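Local coordinates for separin (Saccharomyces cerevisiae, PDB 5U1T), which cleaves the Scc1 subunit of cohesin at the onset of anaphase, as a caspase-like cysteine protease held inactive by securin for most of the cell cycle, at residues A[1082-1087]-A[1482-1487]. Sequence-based numbering, arbitrary orientation.
Sequences LFDKVL and EIKKCT
K1085 and D1084, neighbours on helix 1075-1088, meet the type I beta turn I1483-C1486 in two ways, an example of a lysine tying a helix to a turn's backbone carbonyl. The turn lies in the connection between parallel strands 1465-1469 and 1492-1494 of the six-stranded sheet of the C50 protease domain, away from the probable catalytic C1497.

The backbone part is a hydrogen bond from K1085 NZ to K1484 O, 2.6 Å long. The ammonium approaches at a C=O...N angle of 147°, tilted out of the carbonyl plane. C1486 O also lies close, 2.7 Å from K1085 NZ, and L1519 O accepts a further hydrogen bond from the same nitrogen. The lysine chain bends at chi2 (75°) and then runs extended to the turn. Replacing K1085 by an alanine removes the ammonium, which would probably leave K1484 O without its donor from the helix and L1519 O without this bond.

The ionic part is a salt bridge between K1484 and D1084, whose side chains cross at about a right angle. K1484 NZ sits 3.2 Å from D1084 OD1 and 3.4 Å from D1084 OD2, both weak hydrogen bonds. Between these two segments the attachment probably rests on directed bonding to a backbone carbonyl, with a weaker ionic contribution.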
loop_
_atom_site.group_PDB
_atom_site.type_symbol
_atom_site.label_atom_id
_atom_site.label_comp_id
_atom_site.label_asym_id
_atom_site.label_seq_id
_atom_site.Cartn_x
_atom_site.Cartn_y
_atom_site.Cartn_z
ATOM N N LEU A 1082 -26.723 11.428 16.651
ATOM C CA LEU A 1082 -27.253 10.231 16.041
ATOM C C LEU A 1082 -26.114 9.384 15.478
ATOM O O LEU A 1082 -26.113 8.160 15.613
ATOM C CB LEU A 1082 -28.248 10.581 14.946
ATOM C CG LEU A 1082 -28.859 9.369 14.256
ATOM C CD1 LEU A 1082 -29.942 8.702 15.102
ATOM C CD2 LEU A 1082 -29.395 9.787 12.916
ATOM N N PHE A 1083 -25.145 10.034 14.851
ATOM C CA PHE A 1083 -23.995 9.313 14.322
ATOM C C PHE A 1083 -23.268 8.611 15.453
ATOM O O PHE A 1083 -22.863 7.462 15.317
ATOM C CB PHE A 1083 -23.049 10.250 13.571
ATOM C CG PHE A 1083 -23.360 10.360 12.115
ATOM C CD1 PHE A 1083 -23.601 9.217 11.362
ATOM C CD2 PHE A 1083 -23.437 11.591 11.497
ATOM C CE1 PHE A 1083 -23.898 9.306 10.019
ATOM C CE2 PHE A 1083 -23.732 11.682 10.152
ATOM C CZ PHE A 1083 -23.963 10.536 9.414
ATOM N N ASP A 1084 -23.134 9.311 16.575
ATOM C CA ASP A 1084 -22.509 8.740 17.753
ATOM C C ASP A 1084 -23.245 7.488 18.188
ATOM O O ASP A 1084 -22.625 6.451 18.410
ATOM C CB ASP A 1084 -22.482 9.739 18.904
ATOM C CG ASP A 1084 -21.701 9.223 20.087
ATOM O OD1 ASP A 1084 -22.242 8.414 20.865
ATOM O OD2 ASP A 1084 -20.527 9.603 20.238
ATOM N N LYS A 1085 -24.569 7.591 18.309
ATOM C CA LYS A 1085 -25.384 6.462 18.744
ATOM C C LYS A 1085 -25.267 5.287 17.759
ATOM O O LYS A 1085 -24.919 4.171 18.160
ATOM C CB LYS A 1085 -26.843 6.896 18.913
ATOM C CG LYS A 1085 -27.812 5.807 19.363
ATOM C CD LYS A 1085 -27.689 5.455 20.834
ATOM C CE LYS A 1085 -28.796 4.474 21.235
ATOM N NZ LYS A 1085 -28.727 3.986 22.648
ATOM N N VAL A 1086 -25.523 5.539 16.475
ATOM C CA VAL A 1086 -25.512 4.477 15.466
ATOM C C VAL A 1086 -24.161 3.759 15.361
ATOM O O VAL A 1086 -24.100 2.529 15.430
ATOM C CB VAL A 1086 -25.893 5.017 14.076
ATOM C CG1 VAL A 1086 -25.616 3.972 13.010
ATOM C CG2 VAL A 1086 -27.356 5.429 14.056
ATOM N N LEU A 1087 -23.087 4.533 15.208
ATOM C CA LEU A 1087 -21.743 3.982 15.088
ATOM C C LEU A 1087 -21.328 3.160 16.305
ATOM O O LEU A 1087 -20.405 2.343 16.223
ATOM C CB LEU A 1087 -20.727 5.101 14.849
ATOM C CG LEU A 1087 -20.558 5.531 13.387
ATOM C CD1 LEU A 1087 -19.634 6.722 13.275
ATOM C CD2 LEU A 1087 -20.030 4.386 12.525
ATOM N N GLU A 1482 -21.010 1.043 26.493
ATOM C CA GLU A 1482 -22.089 0.209 26.990
ATOM C C GLU A 1482 -23.268 1.034 27.507
ATOM O O GLU A 1482 -24.426 0.618 27.379
ATOM C CB GLU A 1482 -21.574 -0.719 28.092
ATOM C CG GLU A 1482 -21.693 -2.206 27.761
ATOM C CD GLU A 1482 -20.865 -2.616 26.549
ATOM O OE1 GLU A 1482 -19.755 -2.070 26.334
ATOM O OE2 GLU A 1482 -21.340 -3.499 25.805
ATOM N N ILE A 1483 -22.994 2.192 28.106
ATOM C CA ILE A 1483 -24.088 3.073 28.482
ATOM C C ILE A 1483 -24.858 3.408 27.206
ATOM O O ILE A 1483 -26.095 3.339 27.178
ATOM C CB ILE A 1483 -23.599 4.359 29.166
ATOM C CG1 ILE A 1483 -23.084 4.055 30.566
ATOM C CG2 ILE A 1483 -24.721 5.353 29.258
ATOM C CD1 ILE A 1483 -22.131 5.086 31.069
ATOM N N LYS A 1484 -24.103 3.706 26.143
ATOM C CA LYS A 1484 -24.662 4.117 24.854
ATOM C C LYS A 1484 -25.459 3.019 24.157
ATOM O O LYS A 1484 -26.266 3.304 23.267
ATOM C CB LYS A 1484 -23.551 4.611 23.919
ATOM C CG LYS A 1484 -22.983 5.958 24.332
ATOM C CD LYS A 1484 -21.963 6.502 23.349
ATOM C CE LYS A 1484 -21.257 7.691 23.955
ATOM N NZ LYS A 1484 -20.039 8.071 23.221
ATOM N N LYS A 1485 -25.237 1.770 24.551
ATOM C CA LYS A 1485 -25.946 0.669 23.925
ATOM C C LYS A 1485 -27.316 0.526 24.541
ATOM O O LYS A 1485 -28.228 -0.002 23.908
ATOM C CB LYS A 1485 -25.159 -0.635 24.040
ATOM C CG LYS A 1485 -23.908 -0.628 23.197
ATOM C CD LYS A 1485 -23.193 -1.960 23.208
ATOM C CE LYS A 1485 -21.829 -1.847 22.533
ATOM N NZ LYS A 1485 -21.167 -3.175 22.404
ATOM N N CYS A 1486 -27.464 1.020 25.771
ATOM C CA CYS A 1486 -28.746 0.970 26.470
ATOM C C CYS A 1486 -29.807 1.756 25.727
ATOM O O CYS A 1486 -29.503 2.536 24.819
ATOM C CB CYS A 1486 -28.624 1.521 27.889
ATOM S SG CYS A 1486 -27.309 0.793 28.843
ATOM N N THR A 1487 -31.056 1.560 26.131
ATOM C CA THR A 1487 -32.154 2.270 25.515
ATOM C C THR A 1487 -32.959 2.987 26.583
ATOM O O THR A 1487 -33.557 4.033 26.327
ATOM C CB THR A 1487 -33.030 1.320 24.709
ATOM O OG1 THR A 1487 -33.258 0.138 25.477
ATOM C CG2 THR A 1487 -32.315 0.917 23.429
#